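Local structure of ALDH21) (Physcomitrella patens subsp. patens, 5MZ5) at residues A[249-252]-A[256-259]; A[42-47]-A[79-84]; A[404-409]-A[432-437]; A[376-381]-A[399-404]. The protein catalyses the NADP(+)-dependent oxidation of succinic semialdehyde to succinate and belongs to the aldehyde dehydrogenase family. All coordinates share one frame; numbering follows the deposited sequence.

In the fold
Contacts 1 and 2 lie in the cofactor-binding half of the chain, while contacts 3 and 4 lie across the chain's centre from contact 2; contacts 2 and 3 have centres about 46 Å apart. Within each pair the contacts touch. Helix 75-94, which carries one side of contact 2, also receives the arginine of contact 1 through ion pairs, while contacts 3 and 4 share Val404. Contact 4 is the buried one, made wholly of methyl groups between a helix and a strand with the loop that follows it. Contact 1 is half buried and sets a ring edge against backbone. Contacts 2 and 3 lie at the surface: contact 2 packs small apolar groups, whereas contact 3 lays one isoleucine methyl against polar side chains.

Contact 1 (A[249-252]-A[256-259]); sequences ADMF and ERFK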
loop_
_atom_site.group_PDB
_atom_site.type_symbol
_atom_site.label_atom_id
_atom_site.label_comp_id
_atom_site.label_asym_id
_atom_site.label_seq_id
_atom_site.Cartn_x
_atom_site.Cartn_y
_atom_site.Cartn_z
ATOM N N ALA A 249 1.325 27.964 30.469
ATOM C CA ALA A 249 0.678 26.974 29.595
ATOM C C ALA A 249 0.686 27.345 28.103
ATOM O O ALA A 249 0.827 26.457 27.264
ATOM C CB ALA A 249 -0.741 26.694 30.073
ATOM N N ASP A 250 0.589 28.647 27.786
ATOM C CA ASP A 250 0.570 29.191 26.421
ATOM C C ASP A 250 1.812 28.856 25.579
ATOM O O ASP A 250 1.704 28.789 24.356
ATOM C CB ASP A 250 0.314 30.717 26.428
ATOM C CG ASP A 250 -0.148 31.240 25.080
ATOM O OD1 ASP A 250 -1.098 30.656 24.510
ATOM O OD2 ASP A 250 0.465 32.212 24.576
ATOM N N MET A 251 2.968 28.604 26.228
ATOM C CA MET A 251 4.220 28.212 25.561
ATOM C C MET A 251 4.033 26.953 24.684
ATOM O O MET A 251 4.570 26.886 23.580
ATOM C CB MET A 251 5.334 27.986 26.593
ATOM C CG MET A 251 5.706 29.252 27.376
ATOM S SD MET A 251 7.098 28.989 28.493
ATOM C CE MET A 251 8.446 28.859 27.298
ATOM N N PHE A 252 3.188 26.011 25.148
ATOM C CA PHE A 252 2.857 24.778 24.446
ATOM C C PHE A 252 2.069 25.028 23.159
ATOM O O PHE A 252 2.093 24.194 22.238
ATOM C CB PHE A 252 2.103 23.828 25.383
ATOM C CG PHE A 252 3.043 23.180 26.369
ATOM C CD1 PHE A 252 3.379 23.820 27.570
ATOM C CD2 PHE A 252 3.623 21.945 26.091
ATOM C CE1 PHE A 252 4.276 23.228 28.470
ATOM C CE2 PHE A 252 4.516 21.360 26.989
ATOM C CZ PHE A 252 4.847 22.008 28.162
ATOM N N GLU A 256 7.453 28.732 18.577
ATOM C CA GLU A 256 7.876 28.490 17.198
ATOM C C GLU A 256 8.886 27.351 17.062
ATOM O O GLU A 256 9.068 26.847 15.951
ATOM C CB GLU A 256 8.416 29.778 16.553
ATOM C CG GLU A 256 7.391 30.904 16.449
ATOM C CD GLU A 256 7.885 32.199 15.831
ATOM O OE1 GLU A 256 7.581 33.281 16.388
ATOM O OE2 GLU A 256 8.561 32.132 14.779
ATOM N N ARG A 257 9.522 26.914 18.183
ATOM C CA ARG A 257 10.478 25.797 18.161
ATOM C C ARG A 257 9.760 24.444 17.968
ATOM O O ARG A 257 10.374 23.486 17.522
ATOM C CB ARG A 257 11.383 25.811 19.399
ATOM C CG ARG A 257 12.433 26.931 19.404
ATOM C CD ARG A 257 13.026 27.159 20.794
ATOM N NE ARG A 257 12.021 27.659 21.743
ATOM C CZ ARG A 257 12.212 27.852 23.047
ATOM N NH1 ARG A 257 11.226 28.310 23.805
ATOM N NH2 ARG A 257 13.385 27.584 23.604
ATOM N N PHE A 258 8.462 24.375 18.289
ATOM C CA PHE A 258 7.661 23.177 18.052
ATOM C C PHE A 258 7.168 23.169 16.602
ATOM O O PHE A 258 6.701 24.199 16.089
ATOM C CB PHE A 258 6.452 23.120 18.972
ATOM C CG PHE A 258 6.718 22.968 20.442
ATOM C CD1 PHE A 258 7.273 21.797 20.944
ATOM C CD2 PHE A 258 6.296 23.937 21.339
ATOM C CE1 PHE A 258 7.446 21.628 22.311
ATOM C CE2 PHE A 258 6.450 23.758 22.711
ATOM C CZ PHE A 258 7.013 22.599 23.188
ATOM N N LYS A 259 7.236 21.989 15.971
ATOM C CA LYS A 259 6.816 21.773 14.573
ATOM C C LYS A 259 5.401 21.232 14.481
ATOM O O LYS A 259 4.751 21.318 13.433
ATOM C CB LYS A 259 7.807 20.830 13.850
ATOM C CG LYS A 259 9.254 21.383 13.786
ATOM C CD LYS A 259 9.409 22.753 13.090
ATOM C CE LYS A 259 9.357 22.680 11.571
ATOM N NZ LYS A 259 9.568 24.007 10.921
#
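Arg257 opens the contact lightly: its NH1 has Met251 CE at the edge of the guanidinium, near the plane and 4.5 Å away. The charge itself is spent on acids outside the two segments. NH1 forms salt bridges with Asp255 and with Asp79 of helix 75-94, and NH2 pairs with Asp83 of the same helix, so the methionine methyl merely lies beside a group that is already tied down.

Phe258 carries most of the contact. With CG anti to its carbonyl carbon (chi1 -66°), the ring reaches back to the short helix 251-254 and presents an edge to the backbone. Met251 O lies in the ring plane, 3.8 Å from Phe258 CE2, a placement that sets the slightly positive rim of the ring against a carbonyl oxygen. Phe258 CE2 is also 4.1 Å from Phe252 CA. The ring of Phe252 belongs instead to the sheet beneath, against Val185, Val210 and the NADP(+)-binding Lys212.

At Lys259 the backbone bonds to Pro181 and Lys281, leading into strand 260-264. The short helix and its following loop thus complete a beta-alpha-beta crossover from strand 239-241 to strand 260-264 in the Rossmann-type cofactor domain.

Contact 2 (A[42-47]-A[79-84]); sequences IFLASK and DDAIDA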
loop_
_atom_site.group_PDB
_atom_site.type_symbol
_atom_site.label_atom_id
_atom_site.label_comp_id
_atom_site.label_asym_id
_atom_site.label_seq_id
_atom_site.Cartn_x
_atom_site.Cartn_y
_atom_site.Cartn_z
ATOM N N ILE A 42 9.594 15.610 38.150
ATOM C CA ILE A 42 9.169 15.989 36.812
ATOM C C ILE A 42 10.367 15.732 35.915
ATOM O O ILE A 42 11.479 15.539 36.425
ATOM C CB ILE A 42 8.550 17.409 36.703
ATOM C CG1 ILE A 42 9.536 18.515 37.139
ATOM C CG2 ILE A 42 7.258 17.452 37.515
ATOM C CD1 ILE A 42 9.121 19.975 36.804
ATOM N N PHE A 43 10.148 15.667 34.601
ATOM C CA PHE A 43 11.232 15.334 33.703
ATOM C C PHE A 43 11.590 16.482 32.808
ATOM O O PHE A 43 10.768 16.964 32.047
ATOM C CB PHE A 43 10.921 14.022 32.944
ATOM C CG PHE A 43 10.917 12.862 33.920
ATOM C CD1 PHE A 43 12.097 12.192 34.235
ATOM C CD2 PHE A 43 9.753 12.509 34.606
ATOM C CE1 PHE A 43 12.106 11.169 35.192
ATOM C CE2 PHE A 43 9.771 11.509 35.575
ATOM C CZ PHE A 43 10.951 10.852 35.868
ATOM N N LEU A 44 12.828 16.949 32.952
ATOM C CA LEU A 44 13.375 18.073 32.211
ATOM C C LEU A 44 14.588 17.591 31.445
ATOM O O LEU A 44 15.604 17.232 32.056
ATOM C CB LEU A 44 13.717 19.225 33.178
ATOM C CG LEU A 44 14.463 20.446 32.614
ATOM C CD1 LEU A 44 13.669 21.125 31.527
ATOM C CD2 LEU A 44 14.741 21.460 33.711
ATOM N N ALA A 45 14.469 17.562 30.095
ATOM C CA ALA A 45 15.514 17.108 29.174
ATOM C C ALA A 45 16.018 15.700 29.586
ATOM O O ALA A 45 17.229 15.493 29.761
ATOM C CB ALA A 45 16.658 18.121 29.139
ATOM N N SER A 46 15.039 14.762 29.792
ATOM C CA SER A 46 15.193 13.337 30.163
ATOM C C SER A 46 15.578 13.063 31.620
ATOM O O SER A 46 15.742 11.898 32.002
ATOM C CB SER A 46 16.196 12.636 29.244
ATOM O OG SER A 46 16.035 13.004 27.887
ATOM N N LYS A 47 15.739 14.120 32.427
ATOM C CA LYS A 47 16.232 13.972 33.791
ATOM C C LYS A 47 15.203 14.311 34.877
ATOM O O LYS A 47 14.453 15.280 34.733
ATOM C CB LYS A 47 17.542 14.776 33.983
ATOM C CG LYS A 47 18.634 14.368 32.989
ATOM C CD LYS A 47 20.022 14.454 33.577
ATOM C CE LYS A 47 21.065 13.740 32.747
ATOM N NZ LYS A 47 20.853 12.261 32.680
ATOM N N ASP A 79 11.468 26.662 28.775
ATOM C CA ASP A 79 12.434 27.138 27.783
ATOM C C ASP A 79 13.579 26.155 27.585
ATOM O O ASP A 79 13.931 25.859 26.449
ATOM C CB ASP A 79 13.000 28.504 28.172
ATOM C CG ASP A 79 12.261 29.646 27.535
ATOM O OD1 ASP A 79 11.838 29.497 26.364
ATOM O OD2 ASP A 79 12.116 30.702 28.199
ATOM N N ASP A 80 14.130 25.643 28.691
ATOM C CA ASP A 80 15.224 24.671 28.704
ATOM C C ASP A 80 14.787 23.351 28.081
ATOM O O ASP A 80 15.566 22.755 27.338
ATOM C CB ASP A 80 15.768 24.453 30.140
ATOM C CG ASP A 80 16.462 25.654 30.773
ATOM O OD1 ASP A 80 16.854 26.579 30.029
ATOM O OD2 ASP A 80 16.617 25.662 32.011
ATOM N N ALA A 81 13.527 22.924 28.354
ATOM C CA ALA A 81 12.928 21.701 27.815
ATOM C C ALA A 81 12.817 21.777 26.304
ATOM O O ALA A 81 13.193 20.823 25.606
ATOM C CB ALA A 81 11.556 21.460 28.440
ATOM N N ILE A 82 12.309 22.916 25.799
ATOM C CA ILE A 82 12.143 23.126 24.361
ATOM C C ILE A 82 13.526 23.211 23.658
ATOM O O ILE A 82 13.711 22.576 22.613
ATOM C CB ILE A 82 11.195 24.319 24.027
ATOM C CG1 ILE A 82 9.833 24.185 24.749
ATOM C CG2 ILE A 82 10.988 24.398 22.524
ATOM C CD1 ILE A 82 8.948 25.484 24.814
ATOM N N ASP A 83 14.498 23.952 24.251
ATOM C CA ASP A 83 15.864 24.036 23.705
ATOM C C ASP A 83 16.514 22.647 23.610
ATOM O O ASP A 83 17.188 22.362 22.618
ATOM C CB ASP A 83 16.751 24.970 24.543
ATOM C CG ASP A 83 16.513 26.439 24.295
ATOM O OD1 ASP A 83 16.037 26.787 23.193
ATOM O OD2 ASP A 83 16.820 27.248 25.195
ATOM N N ALA A 84 16.329 21.811 24.652
ATOM C CA ALA A 84 16.872 20.456 24.713
ATOM C C ALA A 84 16.244 19.546 23.656
ATOM O O ALA A 84 16.959 18.738 23.083
ATOM C CB ALA A 84 16.686 19.869 26.104
#
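Leu44 and Ala45 press on one side of helix 75-94 through Ala81 and Ala84, at the tip of a two-residue beta hairpin whose type I' turn runs from Leu44 to Lys47. The shortest approach joins two methyl groups, Ala45 CB and Ala84 CB, at 3.5 Å. One helical turn earlier, Leu44 CD1 sits 3.8 Å from Ala81 CB and slightly closer, 3.7 Å, to Ala81 N, so this methyl rests on the helix backbone as much as on the side chain. It also brushes Asp80 CB at the margin. The leucine reaches this far because CG is anti to the backbone N (chi1 173°), extending the branch away from the strand. Small residues on the helix let the turn come near: the CA atoms of Ala45 and Ala81 are 5.4 Å apart. No hydrogen bond crosses between the segments, and the contact rests on apolar packing.

Further out, polar bonds hold both partners. The carboxylate of Asp80 turns to Lys76 in a salt bridge on its own helix. On the hairpin side, Ser240 OG bonds Ala45 N, Ser46 OG bonds Gly237 N, and the backbones of Phe43 and Ser46 pair with Ile241 and Phe239 of strand 239-241, the edge strand, within this chain, of the Rossmann-type sheet. Ala45 and Ser46 both have the left-handed backbone angles of the turn, which is closed by two bonds, Lys47 N to Leu44 O at 3.1 Å and Leu44 N to Lys47 O at 2.9 Å.

Contact 3 (A[404-409]-A[432-437]); sequences VPIEAN and VKECNN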
loop_
_atom_site.group_PDB
_atom_site.type_symbol
_atom_site.label_atom_id
_atom_site.label_comp_id
_atom_site.label_asym_id
_atom_site.label_seq_id
_atom_site.Cartn_x
_atom_site.Cartn_y
_atom_site.Cartn_z
ATOM N N VAL A 404 -35.738 14.352 25.515
ATOM C CA VAL A 404 -35.129 15.632 25.866
ATOM C C VAL A 404 -35.125 16.510 24.588
ATOM O O VAL A 404 -34.632 16.058 23.549
ATOM C CB VAL A 404 -33.716 15.452 26.479
ATOM C CG1 VAL A 404 -32.996 16.790 26.630
ATOM C CG2 VAL A 404 -33.796 14.735 27.821
ATOM N N PRO A 405 -35.707 17.737 24.626
ATOM C CA PRO A 405 -35.722 18.571 23.407
ATOM C C PRO A 405 -34.336 19.069 22.987
ATOM O O PRO A 405 -33.418 19.139 23.800
ATOM C CB PRO A 405 -36.689 19.714 23.764
ATOM C CG PRO A 405 -36.632 19.804 25.231
ATOM C CD PRO A 405 -36.394 18.413 25.750
ATOM N N ILE A 406 -34.203 19.401 21.702
ATOM C CA ILE A 406 -32.984 19.872 21.040
ATOM C C ILE A 406 -32.377 21.140 21.706
ATOM O O ILE A 406 -31.164 21.307 21.676
ATOM C CB ILE A 406 -33.241 20.046 19.499
ATOM C CG1 ILE A 406 -31.928 20.138 18.701
ATOM C CG2 ILE A 406 -34.195 21.213 19.166
ATOM C CD1 ILE A 406 -31.348 18.801 18.248
ATOM N N GLU A 407 -33.213 22.007 22.300
ATOM C CA GLU A 407 -32.754 23.244 22.940
ATOM C C GLU A 407 -32.038 22.997 24.291
ATOM O O GLU A 407 -31.218 23.834 24.690
ATOM C CB GLU A 407 -33.885 24.293 23.062
ATOM C CG GLU A 407 -35.163 23.815 23.746
ATOM C CD GLU A 407 -36.220 23.141 22.884
ATOM O OE1 GLU A 407 -37.363 23.001 23.377
ATOM O OE2 GLU A 407 -35.919 22.746 21.731
ATOM N N ALA A 408 -32.315 21.854 24.973
ATOM C CA ALA A 408 -31.655 21.514 26.248
ATOM C C ALA A 408 -30.160 21.230 26.064
ATOM O O ALA A 408 -29.767 20.576 25.085
ATOM C CB ALA A 408 -32.336 20.326 26.905
ATOM N N ASN A 409 -29.328 21.738 27.007
ATOM C CA ASN A 409 -27.867 21.563 27.010
ATOM C C ASN A 409 -27.447 20.100 27.003
ATOM O O ASN A 409 -26.444 19.767 26.365
ATOM C CB ASN A 409 -27.226 22.269 28.192
ATOM C CG ASN A 409 -27.094 23.752 28.017
ATOM O OD1 ASN A 409 -26.627 24.246 26.989
ATOM N ND2 ASN A 409 -27.466 24.498 29.042
ATOM N N VAL A 432 -30.823 8.048 11.229
ATOM C CA VAL A 432 -29.469 8.376 10.764
ATOM C C VAL A 432 -29.297 9.907 10.714
ATOM O O VAL A 432 -28.290 10.429 11.194
ATOM C CB VAL A 432 -29.118 7.699 9.403
ATOM C CG1 VAL A 432 -27.746 8.160 8.885
ATOM C CG2 VAL A 432 -29.167 6.173 9.513
ATOM N N LYS A 433 -30.300 10.606 10.152
ATOM C CA LYS A 433 -30.354 12.056 10.058
ATOM C C LYS A 433 -30.304 12.681 11.481
ATOM O O LYS A 433 -29.577 13.652 11.701
ATOM C CB LYS A 433 -31.624 12.491 9.299
ATOM C CG LYS A 433 -31.669 13.986 8.999
ATOM C CD LYS A 433 -32.951 14.398 8.290
ATOM C CE LYS A 433 -32.970 15.886 8.067
ATOM N NZ LYS A 433 -34.182 16.306 7.312
ATOM N N GLU A 434 -31.021 12.082 12.446
ATOM C CA GLU A 434 -31.018 12.562 13.818
ATOM C C GLU A 434 -29.680 12.303 14.528
ATOM O O GLU A 434 -29.259 13.120 15.352
ATOM C CB GLU A 434 -32.223 12.025 14.617
ATOM C CG GLU A 434 -32.515 12.810 15.884
ATOM C CD GLU A 434 -32.623 14.323 15.793
ATOM O OE1 GLU A 434 -32.901 14.858 14.693
ATOM O OE2 GLU A 434 -32.460 14.976 16.846
ATOM N N CYS A 435 -29.006 11.177 14.195
ATOM C CA CYS A 435 -27.664 10.856 14.706
ATOM C C CYS A 435 -26.694 11.964 14.310
ATOM O O CYS A 435 -25.857 12.364 15.118
ATOM C CB CYS A 435 -27.193 9.504 14.170
ATOM S SG CYS A 435 -27.916 8.096 15.029
ATOM N N ASN A 436 -26.843 12.465 13.068
ATOM C CA ASN A 436 -26.050 13.527 12.461
ATOM C C ASN A 436 -26.434 14.910 12.932
ATOM O O ASN A 436 -25.682 15.846 12.666
ATOM C CB ASN A 436 -26.134 13.457 10.917
ATOM C CG ASN A 436 -25.463 12.245 10.339
ATOM O OD1 ASN A 436 -24.577 11.630 10.954
ATOM N ND2 ASN A 436 -25.833 11.908 9.122
ATOM N N ASN A 437 -27.604 15.048 13.613
ATOM C CA ASN A 437 -28.134 16.323 14.113
ATOM C C ASN A 437 -27.398 16.754 15.395
ATOM O O ASN A 437 -27.958 16.757 16.507
ATOM C CB ASN A 437 -29.675 16.263 14.279
ATOM C CG ASN A 437 -30.311 17.606 14.526
ATOM O OD1 ASN A 437 -29.678 18.650 14.370
ATOM N ND2 ASN A 437 -31.580 17.615 14.925
#
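Asn437 ND2 meets the carboxylate of Glu434 and, across the contact, the CD1 methyl of Ile406. It donates to Glu434 OE1 over 3.1 Å, a fairly straight bond with an N-H...O angle of 162°. The acceptor lies close to the amide plane and is met on its syn side, though the donor stands 29° out of the carboxylate plane. Ile406 CD1 comes up to Asn437 ND2 at 3.5 Å, isoleucine and asparagine advancing from opposite directions. In both, the first torsion sets the gamma carbon (Ile406 CG1, Asn437 CG) anti to the backbone N. Glu434 OE2 skirts Ile406 CD1 at 4.2 Å, but its real partner is Arg411, in a salt bridge; Arg411 NH2 also bonds Asn437 O, and the arginine side chain touches Ile406. With an alanine in place of Asn437, Glu434 OE1 would probably lose this amide donor and the Ile406 methyl its main neighbour across the contact.

This small surface contact, away from the annotated sites, joins the turn at Pro405-Ala408, between strand 395-402 and helix 409-412, to the C-terminal part of helix 428-435 and the residues after it. Glu434 belongs to that helix and Asn437 lies in the chain that follows, with Val432 and Cys435 of the helix packed on strand 290-294.

Contact 4 (A[376-381]-A[399-404]); sequences KEAVAK and TVIEDV
Ala378 points its methyl at the fork of Val404, and the two branches receive it evenly: Ala378 CB is 3.9 Å from both CG1 and CG2 of Val404. The valine straddles it because CG1 lies anti to the backbone N (chi1 171°) while CG2 is beside that nitrogen. Ile401 comes in next to this pair with the end of its longer branch, CD1, 4.0 Å from Ala378 CB. Its shorter branch takes a different partner, Ile401 CG2 meeting Val379 CG1 at 4.2 Å. The isoleucine thus spreads its two arms over successive residues of the helix, and its chi1 of -28° is turned well off a staggered position.

The packing is that of an alpha/beta layer in the aldehyde dehydrogenase fold, with helix 365-380 lying on one face of the sheet that includes strand 395-402. Alternation along the strand sends Val400 to the other face, where helix 333-345 covers it, and Glu402 is held there by Lys337 and Tyr333. Within the sheet, Ile401 bonds through its backbone to Val420 and Leu422 of strand 419-425. Asp403 then adopts a left-handed backbone conformation as the strand ends, and Val404 arrives on the same side as Ile401.

A salt bridge on another side of this segment takes no part in the methyl contacts. Lys381 NZ pairs at 2.9 Å with Glu377 OE2, one turn back, approaching on the anti side and 16° out of the carboxylate plane. The other carboxylate oxygen, Glu377 OE1, probably accepts a hydrogen bond from Asn409 ND2.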
loop_
_atom_site.group_PDB
_atom_site.type_symbol
_atom_site.label_atom_id
_atom_site.label_comp_id
_atom_site.label_asym_id
_atom_site.label_seq_id
_atom_site.Cartn_x
_atom_site.Cartn_y
_atom_site.Cartn_z
ATOM N N LYS A 376 -31.486 18.503 35.499
ATOM C CA LYS A 376 -32.642 19.273 35.970
ATOM C C LYS A 376 -33.220 20.134 34.835
ATOM O O LYS A 376 -34.432 20.143 34.631
ATOM C CB LYS A 376 -32.295 20.137 37.200
ATOM C CG LYS A 376 -32.077 19.335 38.480
ATOM C CD LYS A 376 -32.100 20.216 39.708
ATOM C CE LYS A 376 -31.050 19.876 40.736
ATOM N NZ LYS A 376 -29.774 20.609 40.477
ATOM N N GLU A 377 -32.344 20.792 34.058
ATOM C CA GLU A 377 -32.747 21.609 32.918
ATOM C C GLU A 377 -33.466 20.758 31.850
ATOM O O GLU A 377 -34.482 21.201 31.318
ATOM C CB GLU A 377 -31.532 22.334 32.328
ATOM C CG GLU A 377 -31.849 23.295 31.191
ATOM C CD GLU A 377 -30.806 23.381 30.091
ATOM O OE1 GLU A 377 -29.628 23.042 30.350
ATOM O OE2 GLU A 377 -31.163 23.813 28.971
ATOM N N ALA A 378 -32.956 19.532 31.571
ATOM C CA ALA A 378 -33.534 18.596 30.600
ATOM C C ALA A 378 -34.960 18.208 31.000
ATOM O O ALA A 378 -35.846 18.211 30.140
ATOM C CB ALA A 378 -32.657 17.357 30.465
ATOM N N VAL A 379 -35.183 17.924 32.310
ATOM C CA VAL A 379 -36.491 17.561 32.842
ATOM C C VAL A 379 -37.441 18.793 32.839
ATOM O O VAL A 379 -38.621 18.639 32.516
ATOM C CB VAL A 379 -36.461 16.796 34.207
ATOM C CG1 VAL A 379 -35.484 15.612 34.197
ATOM C CG2 VAL A 379 -36.227 17.706 35.402
ATOM N N ALA A 380 -36.903 20.008 33.124
ATOM C CA ALA A 380 -37.666 21.277 33.128
ATOM C C ALA A 380 -38.184 21.625 31.717
ATOM O O ALA A 380 -39.276 22.166 31.571
ATOM C CB ALA A 380 -36.803 22.419 33.666
ATOM N N LYS A 381 -37.406 21.262 30.687
ATOM C CA LYS A 381 -37.717 21.486 29.281
ATOM C C LYS A 381 -38.635 20.400 28.663
ATOM O O LYS A 381 -38.936 20.470 27.464
ATOM C CB LYS A 381 -36.425 21.664 28.479
ATOM C CG LYS A 381 -35.807 23.043 28.650
ATOM C CD LYS A 381 -34.669 23.267 27.672
ATOM C CE LYS A 381 -34.333 24.733 27.513
ATOM N NZ LYS A 381 -33.616 25.276 28.698
ATOM N N THR A 399 -27.963 7.912 34.937
ATOM C CA THR A 399 -29.212 8.552 34.552
ATOM C C THR A 399 -29.642 8.223 33.136
ATOM O O THR A 399 -28.807 8.137 32.244
ATOM C CB THR A 399 -29.041 10.080 34.729
ATOM O OG1 THR A 399 -28.526 10.365 36.030
ATOM C CG2 THR A 399 -30.321 10.865 34.497
ATOM N N VAL A 400 -30.965 8.092 32.936
ATOM C CA VAL A 400 -31.634 7.899 31.643
ATOM C C VAL A 400 -32.806 8.884 31.569
ATOM O O VAL A 400 -33.652 8.902 32.450
ATOM C CB VAL A 400 -32.084 6.442 31.324
ATOM C CG1 VAL A 400 -32.607 6.335 29.887
ATOM C CG2 VAL A 400 -30.945 5.449 31.548
ATOM N N ILE A 401 -32.819 9.723 30.536
ATOM C CA ILE A 401 -33.871 10.717 30.315
ATOM C C ILE A 401 -34.453 10.505 28.919
ATOM O O ILE A 401 -33.716 10.411 27.940
ATOM C CB ILE A 401 -33.444 12.199 30.546
ATOM C CG1 ILE A 401 -32.287 12.343 31.575
ATOM C CG2 ILE A 401 -34.672 13.052 30.929
ATOM C CD1 ILE A 401 -31.610 13.724 31.630
ATOM N N GLU A 402 -35.773 10.459 28.851
ATOM C CA GLU A 402 -36.549 10.240 27.646
ATOM C C GLU A 402 -37.086 11.557 27.064
ATOM O O GLU A 402 -37.508 12.435 27.810
ATOM C CB GLU A 402 -37.694 9.274 27.995
ATOM C CG GLU A 402 -38.692 8.968 26.901
ATOM C CD GLU A 402 -39.748 8.006 27.408
ATOM O OE1 GLU A 402 -40.700 8.454 28.092
ATOM O OE2 GLU A 402 -39.560 6.786 27.210
ATOM N N ASP A 403 -37.031 11.684 25.717
ATOM C CA ASP A 403 -37.544 12.809 24.914
ATOM C C ASP A 403 -37.058 14.204 25.371
ATOM O O ASP A 403 -37.857 15.132 25.548
ATOM C CB ASP A 403 -39.089 12.750 24.818
ATOM C CG ASP A 403 -39.609 11.467 24.183
ATOM O OD1 ASP A 403 -38.886 10.885 23.323
ATOM O OD2 ASP A 403 -40.729 11.034 24.551
ATOM N N VAL A 404 -35.738 14.352 25.515
ATOM C CA VAL A 404 -35.129 15.632 25.866
ATOM C C VAL A 404 -35.125 16.510 24.588
ATOM O O VAL A 404 -34.632 16.058 23.549
ATOM C CB VAL A 404 -33.716 15.452 26.479
ATOM C CG1 VAL A 404 -32.996 16.790 26.630
ATOM C CG2 VAL A 404 -33.796 14.735 27.821
#